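Local coordinates for periplasmic binding protein (PDB 4LJS), which probably binds a small ligand outside the cytoplasmic membrane and delivers it to a membrane transporter, as periplasmic binding proteins do, at residues A[146-151]-A[211-216]; A[139-144]-A[152-157]; A[196-201]-A[226-231]; A[249-254]-A[287-292]. One frame throughout, in Å; residues are numbered along the deposited sequence.

Contact 1: residues A[146-151]-A[211-216]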
loop_
_atom_site.group_PDB
_atom_site.type_symbol
_atom_site.label_atom_id
_atom_site.label_comp_id
_atom_site.label_asym_id
_atom_site.label_seq_id
_atom_site.Cartn_x
_atom_site.Cartn_y
_atom_site.Cartn_z
ATOM N N GLN A 146 -12.291 -8.321 -7.564
ATOM C CA GLN A 146 -13.735 -8.563 -7.569
ATOM C C GLN A 146 -14.441 -7.934 -6.363
ATOM O O GLN A 146 -15.617 -7.598 -6.435
ATOM C CB GLN A 146 -14.053 -10.061 -7.663
ATOM C CG GLN A 146 -13.629 -10.883 -6.454
ATOM C CD GLN A 146 -12.176 -11.330 -6.514
ATOM O OE1 GLN A 146 -11.354 -10.728 -7.205
ATOM N NE2 GLN A 146 -11.857 -12.399 -5.791
ATOM N N SER A 147 -13.715 -7.779 -5.261
ATOM C CA SER A 147 -14.248 -7.089 -4.091
ATOM C C SER A 147 -13.709 -5.662 -4.038
ATOM O O SER A 147 -12.605 -5.394 -4.508
ATOM C CB SER A 147 -13.883 -7.840 -2.806
ATOM O OG SER A 147 -12.476 -7.961 -2.660
ATOM N N ALA A 148 -14.495 -4.749 -3.476
ATOM C CA ALA A 148 -14.059 -3.369 -3.309
ATOM C C ALA A 148 -12.913 -3.300 -2.299
ATOM O O ALA A 148 -13.020 -3.805 -1.184
ATOM C CB ALA A 148 -15.218 -2.496 -2.868
ATOM N N LEU A 149 -11.808 -2.689 -2.708
ATOM C CA LEU A 149 -10.652 -2.528 -1.836
ATOM C C LEU A 149 -10.791 -1.225 -1.049
ATOM O O LEU A 149 -11.141 -0.180 -1.609
ATOM C CB LEU A 149 -9.377 -2.568 -2.671
ATOM C CG LEU A 149 -9.290 -3.875 -3.472
ATOM C CD1 LEU A 149 -8.088 -3.897 -4.401
ATOM C CD2 LEU A 149 -9.277 -5.091 -2.538
ATOM N N THR A 150 -10.562 -1.294 0.259
ATOM C CA THR A 150 -10.878 -0.165 1.134
ATOM C C THR A 150 -9.727 0.252 2.048
ATOM O O THR A 150 -8.769 -0.508 2.252
ATOM C CB THR A 150 -12.097 -0.477 2.037
ATOM O OG1 THR A 150 -11.774 -1.565 2.911
ATOM C CG2 THR A 150 -13.345 -0.831 1.196
HETATM N N MSE A 151 -9.842 1.460 2.604
HETATM C CA MSE A 151 -8.900 1.932 3.610
HETATM C C MSE A 151 -8.972 1.048 4.852
HETATM O O MSE A 151 -7.953 0.762 5.483
HETATM C CB MSE A 151 -9.184 3.395 3.975
HETATM C CG MSE A 151 -9.012 4.360 2.813
HETATM SE SE MSE A 151 -9.176 6.228 3.332
HETATM C CE MSE A 151 -7.530 6.370 4.349
ATOM N N GLY A 211 -11.517 3.230 -10.239
ATOM C CA GLY A 211 -12.821 3.692 -9.804
ATOM C C GLY A 211 -13.174 3.372 -8.364
ATOM O O GLY A 211 -12.306 3.174 -7.512
ATOM N N HIS A 212 -14.473 3.306 -8.102
ATOM C CA HIS A 212 -14.987 3.203 -6.743
ATOM C C HIS A 212 -14.582 1.935 -6.005
ATOM O O HIS A 212 -14.492 1.939 -4.778
ATOM C CB HIS A 212 -16.509 3.362 -6.742
ATOM C CG HIS A 212 -16.961 4.753 -7.059
ATOM N ND1 HIS A 212 -17.615 5.077 -8.229
ATOM C CD2 HIS A 212 -16.836 5.911 -6.365
ATOM C CE1 HIS A 212 -17.881 6.372 -8.238
ATOM N NE2 HIS A 212 -17.419 6.900 -7.119
ATOM N N LYS A 213 -14.347 0.852 -6.743
ATOM C CA LYS A 213 -13.956 -0.402 -6.116
ATOM C C LYS A 213 -12.450 -0.519 -5.857
ATOM O O LYS A 213 -11.988 -1.544 -5.357
ATOM C CB LYS A 213 -14.466 -1.598 -6.923
ATOM C CG LYS A 213 -15.985 -1.681 -6.980
ATOM C CD LYS A 213 -16.463 -2.902 -7.742
ATOM C CE LYS A 213 -16.274 -4.183 -6.940
ATOM N NZ LYS A 213 -16.833 -5.360 -7.667
ATOM N N THR A 214 -11.691 0.523 -6.188
ATOM C CA THR A 214 -10.252 0.517 -5.918
ATOM C C THR A 214 -9.941 1.345 -4.672
ATOM O O THR A 214 -10.726 2.208 -4.277
ATOM C CB THR A 214 -9.434 1.090 -7.088
ATOM O OG1 THR A 214 -9.626 2.513 -7.155
ATOM C CG2 THR A 214 -9.841 0.438 -8.407
ATOM N N LEU A 215 -8.794 1.080 -4.056
ATOM C CA LEU A 215 -8.406 1.818 -2.864
ATOM C C LEU A 215 -8.237 3.313 -3.154
ATOM O O LEU A 215 -8.658 4.153 -2.354
ATOM C CB LEU A 215 -7.135 1.239 -2.242
ATOM C CG LEU A 215 -6.578 2.079 -1.083
ATOM C CD1 LEU A 215 -7.577 2.159 0.081
ATOM C CD2 LEU A 215 -5.262 1.515 -0.621
ATOM N N ALA A 216 -7.631 3.646 -4.295
ATOM C CA ALA A 216 -7.510 5.047 -4.688
ATOM C C ALA A 216 -8.883 5.697 -4.746
ATOM O O ALA A 216 -9.062 6.820 -4.280
ATOM C CB ALA A 216 -6.793 5.188 -6.025
HETATM O O HOH W 1 -13.280 0.707 -2.774
#
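Leu-149 meets Lys-213 where the loop after strand 135-138 crosses a type I beta turn, Gly-211 to Thr-214; the contact joins that loop to the start of helix 215-222. The amide of Leu-149 gives its proton to Lys-213 O at 2.9 Å; the bond is nearly straight at the hydrogen (170°), yet the donor stands above the carbonyl plane. Ala-148 CA adds a CH···O contact to the same oxygen. Further along, the side chain of Lys-213 bends at chi3 (74°) and delivers NZ to the backbone oxygen Gln-146 O, 2.8 Å away, again from above the carbonyl plane. Water 1 is placed to donate to Leu-149 O and His-212 O, 2.6 Å from each, though acceptors around it outnumber its protons. Each loop ends in a threonine N-cap: Thr-150 OG1 bonds Met-153 N, and Thr-214 OG1 bonds Gly-217 N. The amide of Met-151, a selenomethionine, is taken by Asn-218 OD1 of helix 215-222. Beside it, Leu-215 CD1 packs 3.8 Å from Met-151 CG, the two side chains at about a right angle. Within the turn, Gly-211 O accepts twice, from Thr-214 N and, in the carbonyl plane on a lone pair, from Thr-214 OG1 at 2.8 Å.

Contact 2: residues A[139-144]-A[152-157]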
loop_
_atom_site.group_PDB
_atom_site.type_symbol
_atom_site.label_atom_id
_atom_site.label_comp_id
_atom_site.label_asym_id
_atom_site.label_seq_id
_atom_site.Cartn_x
_atom_site.Cartn_y
_atom_site.Cartn_z
ATOM N N ALA A 139 -2.123 -10.363 3.132
ATOM C CA ALA A 139 -2.831 -9.085 3.000
ATOM C C ALA A 139 -4.221 -9.285 2.400
ATOM O O ALA A 139 -4.355 -9.774 1.277
ATOM C CB ALA A 139 -2.039 -8.124 2.144
ATOM N N GLU A 140 -5.254 -8.899 3.140
ATOM C CA GLU A 140 -6.619 -9.020 2.635
ATOM C C GLU A 140 -6.848 -8.228 1.338
ATOM O O GLU A 140 -7.621 -8.644 0.480
ATOM C CB GLU A 140 -7.639 -8.602 3.699
ATOM C CG GLU A 140 -9.069 -8.829 3.262
ATOM C CD GLU A 140 -10.083 -8.239 4.223
ATOM O OE1 GLU A 140 -9.669 -7.587 5.209
ATOM O OE2 GLU A 140 -11.297 -8.429 3.982
ATOM N N SER A 141 -6.170 -7.097 1.184
ATOM C CA SER A 141 -6.360 -6.281 -0.016
ATOM C C SER A 141 -5.685 -6.862 -1.261
ATOM O O SER A 141 -5.792 -6.291 -2.353
ATOM C CB SER A 141 -5.868 -4.859 0.218
ATOM O OG SER A 141 -4.462 -4.837 0.371
ATOM N N SER A 142 -4.994 -7.991 -1.105
ATOM C CA SER A 142 -4.394 -8.675 -2.246
ATOM C C SER A 142 -5.254 -9.833 -2.792
ATOM O O SER A 142 -4.826 -10.548 -3.700
ATOM C CB SER A 142 -3.009 -9.201 -1.874
ATOM O OG SER A 142 -3.110 -10.321 -1.010
ATOM N N LEU A 143 -6.457 -10.014 -2.253
ATOM C CA LEU A 143 -7.263 -11.200 -2.575
ATOM C C LEU A 143 -7.946 -11.147 -3.941
ATOM O O LEU A 143 -8.457 -12.159 -4.423
ATOM C CB LEU A 143 -8.313 -11.469 -1.487
ATOM C CG LEU A 143 -7.782 -11.810 -0.093
ATOM C CD1 LEU A 143 -8.936 -11.906 0.900
ATOM C CD2 LEU A 143 -6.978 -13.095 -0.120
ATOM N N GLY A 144 -7.972 -9.972 -4.560
ATOM C CA GLY A 144 -8.553 -9.849 -5.885
ATOM C C GLY A 144 -9.405 -8.611 -6.061
ATOM O O GLY A 144 -9.925 -8.059 -5.089
ATOM N N ASP A 152 -10.187 0.624 5.191
ATOM C CA ASP A 152 -10.424 -0.274 6.316
ATOM C C ASP A 152 -9.544 -1.525 6.287
ATOM O O ASP A 152 -8.968 -1.897 7.309
ATOM C CB ASP A 152 -11.900 -0.672 6.389
ATOM C CG ASP A 152 -12.765 0.412 7.014
ATOM O OD1 ASP A 152 -12.205 1.304 7.690
ATOM O OD2 ASP A 152 -14.002 0.371 6.831
HETATM N N MSE A 153 -9.437 -2.170 5.129
HETATM C CA MSE A 153 -8.583 -3.354 5.017
HETATM C C MSE A 153 -7.144 -3.045 5.400
HETATM O O MSE A 153 -6.481 -3.873 6.018
HETATM C CB MSE A 153 -8.608 -3.934 3.607
HETATM C CG MSE A 153 -9.918 -4.554 3.226
HETATM SE SE MSE A 153 -9.922 -4.981 1.333
HETATM C CE MSE A 153 -11.781 -5.609 1.205
ATOM N N GLU A 154 -6.664 -1.856 5.028
ATOM C CA GLU A 154 -5.298 -1.455 5.372
ATOM C C GLU A 154 -5.147 -1.222 6.873
ATOM O O GLU A 154 -4.135 -1.607 7.466
ATOM C CB GLU A 154 -4.868 -0.211 4.589
ATOM C CG GLU A 154 -4.881 -0.397 3.077
ATOM C CD GLU A 154 -4.137 -1.653 2.632
ATOM O OE1 GLU A 154 -3.000 -1.886 3.106
ATOM O OE2 GLU A 154 -4.696 -2.409 1.809
ATOM N N TYR A 155 -6.152 -0.597 7.487
ATOM C CA TYR A 155 -6.142 -0.391 8.935
ATOM C C TYR A 155 -6.050 -1.719 9.689
ATOM O O TYR A 155 -5.247 -1.858 10.609
ATOM C CB TYR A 155 -7.386 0.377 9.390
ATOM C CG TYR A 155 -7.437 1.806 8.899
ATOM C CD1 TYR A 155 -6.270 2.496 8.608
ATOM C CD2 TYR A 155 -8.651 2.470 8.734
ATOM C CE1 TYR A 155 -6.307 3.805 8.161
ATOM C CE2 TYR A 155 -8.697 3.784 8.280
ATOM C CZ TYR A 155 -7.515 4.444 7.994
ATOM O OH TYR A 155 -7.526 5.749 7.543
ATOM N N LYS A 156 -6.879 -2.685 9.298
ATOM C CA LYS A 156 -6.902 -3.980 9.964
ATOM C C LYS A 156 -5.559 -4.676 9.771
ATOM O O LYS A 156 -5.050 -5.334 10.679
ATOM C CB LYS A 156 -8.030 -4.861 9.415
ATOM C CG LYS A 156 -7.864 -6.348 9.779
ATOM C CD LYS A 156 -9.054 -7.207 9.335
ATOM C CE LYS A 156 -8.798 -8.702 9.568
ATOM N NZ LYS A 156 -7.781 -9.280 8.628
ATOM N N TYR A 157 -4.998 -4.518 8.576
ATOM C CA TYR A 157 -3.712 -5.102 8.229
ATOM C C TYR A 157 -2.668 -4.620 9.224
ATOM O O TYR A 157 -1.942 -5.412 9.822
ATOM C CB TYR A 157 -3.334 -4.672 6.814
ATOM C CG TYR A 157 -1.988 -5.155 6.308
ATOM C CD1 TYR A 157 -1.850 -6.424 5.754
ATOM C CD2 TYR A 157 -0.868 -4.327 6.346
ATOM C CE1 TYR A 157 -0.636 -6.862 5.263
ATOM C CE2 TYR A 157 0.360 -4.758 5.857
ATOM C CZ TYR A 157 0.470 -6.032 5.319
ATOM O OH TYR A 157 1.677 -6.484 4.827
HETATM O O HOH W 2 -7.244 -6.585 6.306
#
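Two torsions set up the bond between Ser-141 and Glu-154. Ser-141 holds OG between its backbone N and carbonyl carbon (chi1 68°), while Glu-154, whose CB leaves its helix away from the loop, folds back at chi2 (-50°) and returns its carboxylate. Ser-141 OG then donates to Glu-154 OE2 over 2.8 Å, meeting its syn lone pair. The pair ties the short 3-10 turn 140-142 to helix 151-164, which follows it in the chain. Both groups have further partners near the start of helix 299-310: Ser-294 OG bonds Ser-141 OG, and Gly-296 N bonds Glu-154 OE1. A leucine in place of Glu-154 would probably leave Gly-296 N without its acceptor and deprive Ser-141 OG of the oxygen it donates to, with Ser-294 as its remaining named partner. On the next flank, Glu-140 stretches out and crosses the selenomethionine Met-153 at about a right angle, with Glu-140 OE1 3.6 Å from Met-153 CG. Water 2 donates to both Glu-140 OE1 and Met-153 O, at 2.8 Å each, and so joins the carboxylate to the helix backbone. Lys-156 NZ remains 4.3 Å from Glu-140 OE1, beyond a salt bridge, and pairs instead with Asp-160. At the start of the loop, Ala-139 CB rests obliquely against the Tyr-157 ring, 3.6 Å from Tyr-157 CE1. One direct hydrogen bond and one water bridge thus lie beside the apolar contacts of Met-153 and Tyr-157, and the buried carboxylate of Glu-154 is probably stabilised as an anion by Ser-141 OG and Gly-296 N.

Contact 3: residues A[196-201]-A[226-231]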
loop_
_atom_site.group_PDB
_atom_site.type_symbol
_atom_site.label_atom_id
_atom_site.label_comp_id
_atom_site.label_asym_id
_atom_site.label_seq_id
_atom_site.Cartn_x
_atom_site.Cartn_y
_atom_site.Cartn_z
ATOM N N LYS A 196 -14.395 17.286 -7.914
ATOM C CA LYS A 196 -14.547 16.121 -8.779
ATOM C C LYS A 196 -13.177 15.569 -9.193
ATOM O O LYS A 196 -12.417 16.232 -9.913
ATOM C CB LYS A 196 -15.393 16.465 -10.012
ATOM C CG LYS A 196 -15.565 15.293 -10.972
ATOM C CD LYS A 196 -17.024 15.026 -11.327
ATOM C CE LYS A 196 -17.561 16.054 -12.298
ATOM N NZ LYS A 196 -18.658 15.482 -13.128
ATOM N N ALA A 197 -12.870 14.355 -8.744
ATOM C CA ALA A 197 -11.543 13.774 -8.941
ATOM C C ALA A 197 -11.506 12.632 -9.959
ATOM O O ALA A 197 -12.462 11.860 -10.085
ATOM C CB ALA A 197 -10.970 13.294 -7.608
ATOM N N LEU A 198 -10.383 12.528 -10.668
ATOM C CA LEU A 198 -10.132 11.414 -11.569
ATOM C C LEU A 198 -8.811 10.741 -11.231
ATOM O O LEU A 198 -7.774 11.401 -11.165
ATOM C CB LEU A 198 -10.106 11.889 -13.023
ATOM C CG LEU A 198 -9.676 10.824 -14.032
ATOM C CD1 LEU A 198 -10.735 9.733 -14.152
ATOM C CD2 LEU A 198 -9.360 11.442 -15.388
ATOM N N PHE A 199 -8.853 9.427 -11.015
ATOM C CA PHE A 199 -7.642 8.649 -10.775
ATOM C C PHE A 199 -7.366 7.755 -11.972
ATOM O O PHE A 199 -8.179 6.894 -12.319
ATOM C CB PHE A 199 -7.787 7.777 -9.531
ATOM C CG PHE A 199 -8.046 8.550 -8.271
ATOM C CD1 PHE A 199 -9.328 8.970 -7.947
ATOM C CD2 PHE A 199 -7.011 8.841 -7.400
ATOM C CE1 PHE A 199 -9.568 9.674 -6.779
ATOM C CE2 PHE A 199 -7.241 9.545 -6.231
ATOM C CZ PHE A 199 -8.523 9.967 -5.923
ATOM N N ILE A 200 -6.220 7.966 -12.607
ATOM C CA ILE A 200 -5.835 7.156 -13.755
ATOM C C ILE A 200 -4.355 6.812 -13.732
ATOM O O ILE A 200 -3.544 7.556 -13.177
ATOM C CB ILE A 200 -6.148 7.859 -15.095
ATOM C CG1 ILE A 200 -5.629 9.299 -15.078
ATOM C CG2 ILE A 200 -7.641 7.834 -15.372
ATOM C CD1 ILE A 200 -5.533 9.930 -16.446
ATOM N N GLU A 201 -4.016 5.671 -14.327
ATOM C CA GLU A 201 -2.626 5.310 -14.578
ATOM C C GLU A 201 -2.414 5.305 -16.078
ATOM O O GLU A 201 -3.247 4.794 -16.827
ATOM C CB GLU A 201 -2.274 3.931 -13.998
ATOM C CG GLU A 201 -0.858 3.466 -14.362
ATOM C CD GLU A 201 -0.478 2.104 -13.783
ATOM O OE1 GLU A 201 -1.373 1.385 -13.281
ATOM O OE2 GLU A 201 0.727 1.759 -13.835
ATOM N N ASP A 226 -15.946 13.790 -5.130
ATOM C CA ASP A 226 -16.817 13.185 -6.122
ATOM C C ASP A 226 -15.935 12.414 -7.106
ATOM O O ASP A 226 -15.391 12.989 -8.049
ATOM C CB ASP A 226 -17.634 14.272 -6.832
ATOM C CG ASP A 226 -18.673 13.704 -7.780
ATOM O OD1 ASP A 226 -18.978 12.497 -7.686
ATOM O OD2 ASP A 226 -19.194 14.474 -8.617
ATOM N N VAL A 227 -15.781 11.115 -6.866
ATOM C CA VAL A 227 -14.867 10.295 -7.652
ATOM C C VAL A 227 -15.504 9.848 -8.961
ATOM O O VAL A 227 -16.575 9.245 -8.969
ATOM C CB VAL A 227 -14.374 9.060 -6.856
ATOM C CG1 VAL A 227 -13.450 8.209 -7.708
ATOM C CG2 VAL A 227 -13.647 9.497 -5.605
ATOM N N ILE A 228 -14.837 10.158 -10.068
ATOM C CA ILE A 228 -15.296 9.746 -11.391
ATOM C C ILE A 228 -15.086 8.248 -11.603
ATOM O O ILE A 228 -14.029 7.712 -11.270
ATOM C CB ILE A 228 -14.545 10.513 -12.495
ATOM C CG1 ILE A 228 -14.824 12.011 -12.380
ATOM C CG2 ILE A 228 -14.933 10.001 -13.874
ATOM C CD1 ILE A 228 -14.022 12.849 -13.328
ATOM N N ASP A 229 -16.095 7.579 -12.154
ATOM C CA ASP A 229 -16.001 6.150 -12.446
ATOM C C ASP A 229 -16.970 5.752 -13.552
ATOM O O ASP A 229 -18.172 5.630 -13.322
ATOM C CB ASP A 229 -16.274 5.326 -11.186
ATOM C CG ASP A 229 -16.006 3.841 -11.381
ATOM O OD1 ASP A 229 -15.494 3.450 -12.453
ATOM O OD2 ASP A 229 -16.290 3.064 -10.444
ATOM N N THR A 230 -16.438 5.547 -14.751
ATOM C CA THR A 230 -17.256 5.164 -15.894
ATOM C C THR A 230 -17.409 3.648 -15.995
ATOM O O THR A 230 -17.982 3.140 -16.958
ATOM C CB THR A 230 -16.664 5.700 -17.209
ATOM O OG1 THR A 230 -15.313 5.237 -17.348
ATOM C CG2 THR A 230 -16.686 7.225 -17.219
ATOM N N GLU A 231 -16.880 2.938 -15.003
ATOM C CA GLU A 231 -17.012 1.484 -14.920
ATOM C C GLU A 231 -16.498 0.776 -16.170
ATOM O O GLU A 231 -17.196 -0.033 -16.773
ATOM C CB GLU A 231 -18.461 1.097 -14.636
ATOM C CG GLU A 231 -19.022 1.768 -13.398
ATOM C CD GLU A 231 -20.474 1.432 -13.162
ATOM O OE1 GLU A 231 -21.137 0.949 -14.106
ATOM O OE2 GLU A 231 -20.953 1.650 -12.028
HETATM O O HOH W 3 -11.349 8.035 -10.747
#
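A water takes the place of a rung between Phe-199 and Ile-228, where two parallel strands part: water 3 accepts from Phe-199 N at 2.9 Å and donates to Ile-228 O at 2.7 Å. It lies in the plane of the Phe-199 ring, at its edge. Before the break the ladder is regular, with Ala-197 N bonded to Asp-226 O, and Ile-228 N to Ala-197 O, the latter nearly along the C=O axis. Strand 226-227 thus forms a short parallel border on strand 196-203 in the mixed sheet. On one face Lys-196 and Asp-226 run side by side, but they meet through a methylene: Lys-196 CD is 3.5 Å from Asp-226 OD2, and the ammonium stays 4.7 Å from that oxygen (Lys-196 NZ to OD2), with a weak hydrogen bond to Gln-243 O. Bends at chi2 (128°) and chi3 (75°) shape the lysine chain, which lays CG across Ile-228, 3.6 Å from its CG1. With an alanine here, Ile-228 CG1 would probably lose part of its cover and Asp-226 the positive charge nearby. On the other face Val-227 CG1 leans obliquely on the Phe-199 ring, which stacks in turn with Phe-249. Past the break, Asp-229 OD1 takes the amide of Glu-231 in an Asx turn. Two backbone bonds and one water carry the pairing, while the lysine contributes chiefly its aliphatic chain, its charge probably acting on Asp-226 only at a distance.

Contact 4: residues A[249-254]-A[287-292]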
loop_
_atom_site.group_PDB
_atom_site.type_symbol
_atom_site.label_atom_id
_atom_site.label_comp_id
_atom_site.label_asym_id
_atom_site.label_seq_id
_atom_site.Cartn_x
_atom_site.Cartn_y
_atom_site.Cartn_z
ATOM N N PHE A 249 -5.437 12.651 -10.630
ATOM C CA PHE A 249 -4.327 11.941 -10.015
ATOM C C PHE A 249 -3.746 10.934 -10.995
ATOM O O PHE A 249 -4.448 10.048 -11.488
ATOM C CB PHE A 249 -4.761 11.292 -8.705
ATOM C CG PHE A 249 -5.133 12.291 -7.650
ATOM C CD1 PHE A 249 -4.147 12.945 -6.920
ATOM C CD2 PHE A 249 -6.456 12.618 -7.420
ATOM C CE1 PHE A 249 -4.474 13.876 -5.963
ATOM C CE2 PHE A 249 -6.793 13.548 -6.456
ATOM C CZ PHE A 249 -5.801 14.181 -5.726
ATOM N N LEU A 250 -2.466 11.112 -11.301
ATOM C CA LEU A 250 -1.741 10.195 -12.174
ATOM C C LEU A 250 -1.034 9.131 -11.344
ATOM O O LEU A 250 -0.022 9.403 -10.691
ATOM C CB LEU A 250 -0.714 10.952 -13.018
ATOM C CG LEU A 250 -1.245 11.943 -14.056
ATOM C CD1 LEU A 250 -0.093 12.499 -14.883
ATOM C CD2 LEU A 250 -2.286 11.288 -14.953
ATOM N N ILE A 251 -1.575 7.921 -11.369
ATOM C CA ILE A 251 -0.995 6.810 -10.627
ATOM C C ILE A 251 0.203 6.220 -11.370
ATOM O O ILE A 251 0.121 5.925 -12.562
ATOM C CB ILE A 251 -2.059 5.740 -10.325
ATOM C CG1 ILE A 251 -3.146 6.343 -9.429
ATOM C CG2 ILE A 251 -1.433 4.518 -9.665
ATOM C CD1 ILE A 251 -4.356 5.464 -9.235
ATOM N N VAL A 252 1.324 6.075 -10.666
ATOM C CA VAL A 252 2.553 5.587 -11.288
ATOM C C VAL A 252 3.109 4.388 -10.546
ATOM O O VAL A 252 3.306 4.444 -9.329
ATOM C CB VAL A 252 3.656 6.658 -11.303
ATOM C CG1 VAL A 252 4.810 6.217 -12.222
ATOM C CG2 VAL A 252 3.092 7.995 -11.737
ATOM N N SER A 253 3.376 3.314 -11.281
ATOM C CA SER A 253 3.933 2.105 -10.692
ATOM C C SER A 253 5.439 2.226 -10.501
ATOM O O SER A 253 6.078 3.102 -11.085
ATOM C CB SER A 253 3.634 0.892 -11.570
ATOM O OG SER A 253 4.271 1.020 -12.824
ATOM N N ASP A 254 6.022 1.356 -9.705
ATOM C CA ASP A 254 7.440 1.522 -9.465
ATOM C C ASP A 254 8.429 1.424 -10.658
ATOM O O ASP A 254 9.253 2.293 -10.768
ATOM C CB ASP A 254 7.944 0.888 -8.145
ATOM C CG ASP A 254 7.514 -0.543 -7.943
ATOM O OD1 ASP A 254 6.937 -1.162 -8.839
ATOM O OD2 ASP A 254 7.797 -1.056 -6.867
ATOM N N LEU A 287 0.674 10.200 -8.155
ATOM C CA LEU A 287 0.255 9.419 -7.000
ATOM C C LEU A 287 0.887 8.029 -7.105
ATOM O O LEU A 287 0.527 7.241 -7.982
ATOM C CB LEU A 287 -1.275 9.333 -6.944
ATOM C CG LEU A 287 -1.955 8.551 -5.811
ATOM C CD1 LEU A 287 -1.537 9.056 -4.436
ATOM C CD2 LEU A 287 -3.478 8.613 -5.963
ATOM N N PRO A 288 1.858 7.732 -6.229
ATOM C CA PRO A 288 2.558 6.446 -6.330
ATOM C C PRO A 288 1.634 5.259 -6.075
ATOM O O PRO A 288 0.870 5.253 -5.105
ATOM C CB PRO A 288 3.652 6.542 -5.253
ATOM C CG PRO A 288 3.223 7.652 -4.343
ATOM C CD PRO A 288 2.421 8.601 -5.181
ATOM N N LEU A 289 1.701 4.277 -6.973
ATOM C CA LEU A 289 0.944 3.040 -6.859
ATOM C C LEU A 289 1.203 2.363 -5.516
ATOM O O LEU A 289 0.279 1.842 -4.882
ATOM C CB LEU A 289 1.305 2.092 -8.012
ATOM C CG LEU A 289 0.486 0.806 -8.167
ATOM C CD1 LEU A 289 -1.002 1.117 -8.303
ATOM C CD2 LEU A 289 0.969 0.000 -9.371
ATOM N N LEU A 290 2.456 2.394 -5.069
ATOM C CA LEU A 290 2.824 1.761 -3.799
ATOM C C LEU A 290 2.088 2.369 -2.598
ATOM O O LEU A 290 2.114 1.814 -1.502
ATOM C CB LEU A 290 4.354 1.782 -3.589
ATOM C CG LEU A 290 5.118 3.114 -3.448
ATOM C CD1 LEU A 290 4.942 3.732 -2.065
ATOM C CD2 LEU A 290 6.619 2.940 -3.751
ATOM N N ALA A 291 1.442 3.514 -2.805
ATOM C CA ALA A 291 0.686 4.168 -1.743
ATOM C C ALA A 291 -0.814 3.929 -1.865
ATOM O O ALA A 291 -1.567 4.270 -0.960
ATOM C CB ALA A 291 0.972 5.658 -1.728
ATOM N N VAL A 292 -1.256 3.352 -2.980
ATOM C CA VAL A 292 -2.693 3.183 -3.203
ATOM C C VAL A 292 -3.086 1.780 -3.648
ATOM O O VAL A 292 -4.239 1.532 -3.999
ATOM C CB VAL A 292 -3.254 4.193 -4.229
ATOM C CG1 VAL A 292 -3.089 5.613 -3.724
ATOM C CG2 VAL A 292 -2.578 4.030 -5.571
HETATM O O HOH W 4 4.829 3.490 -6.927
#
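Leu-287 is buried between Phe-249 and Ile-251: its CD2 reaches Phe-249 CB at 4.0 Å and Ile-251 CG1 at 4.2 Å, with the Leu-287 and Ile-251 side chains running alongside each other in the same direction. With CG anti to the backbone N (chi1 180°), the leucine is covered by Ser-302 and Ile-305 of helix 299-310. Beneath these side chains the backbones zip together, Leu-287 N giving to Leu-250 O and Val-252 N to Leu-287 O, while Ile-251 CA adds a CH···O contact to that last oxygen. The two neighbours, strands 247-252 and 284-288, are parallel and joined through helices 260-268 and 277-280, a beta-alpha-beta crossover in the mixed sheet. Ile-251 CG2 marks the passage to the more open end: it touches Leu-289 CD1 at 3.7 Å, their side chains crossing at about a right angle, and Val-292 CG2 at 4.3 Å. Past it Ser-253 and Leu-289 are partly exposed, while Val-292 stays buried. The last rung, Leu-289 N to Val-252 O, is almost straight (173°). Here Val-252 O also takes a proton from water 4, at 3.0 Å, and the water accepts from Leu-290 N. On this more open side Ser-253 CB lies 3.6 Å from Leu-289 CD2.

Overall arrangement
Contacts 3 and 4 belong to one mixed sheet, their centres 14 Å apart, and join directly where Ile-251 N lies 2.7 Å from Ile-200 O, a probable hydrogen bond. Contact 2 belongs to the other lobe, beside the four-stranded parallel sheet; its centre is 22 Å from that of contact 3. Contact 1 bridges the two: it touches contact 2 through Ala-148 and Met-153, contact 3 through a probable hydrogen bond from His-212 N to Asp-229 OD2, and contact 4 through Leu-215 and Val-292. Two lobes meeting this way fit the family's ligand cleft, but a glycerol, probably from the crystallisation liquor and bonded to Ser-142 O, gives no evidence of the natural ligand.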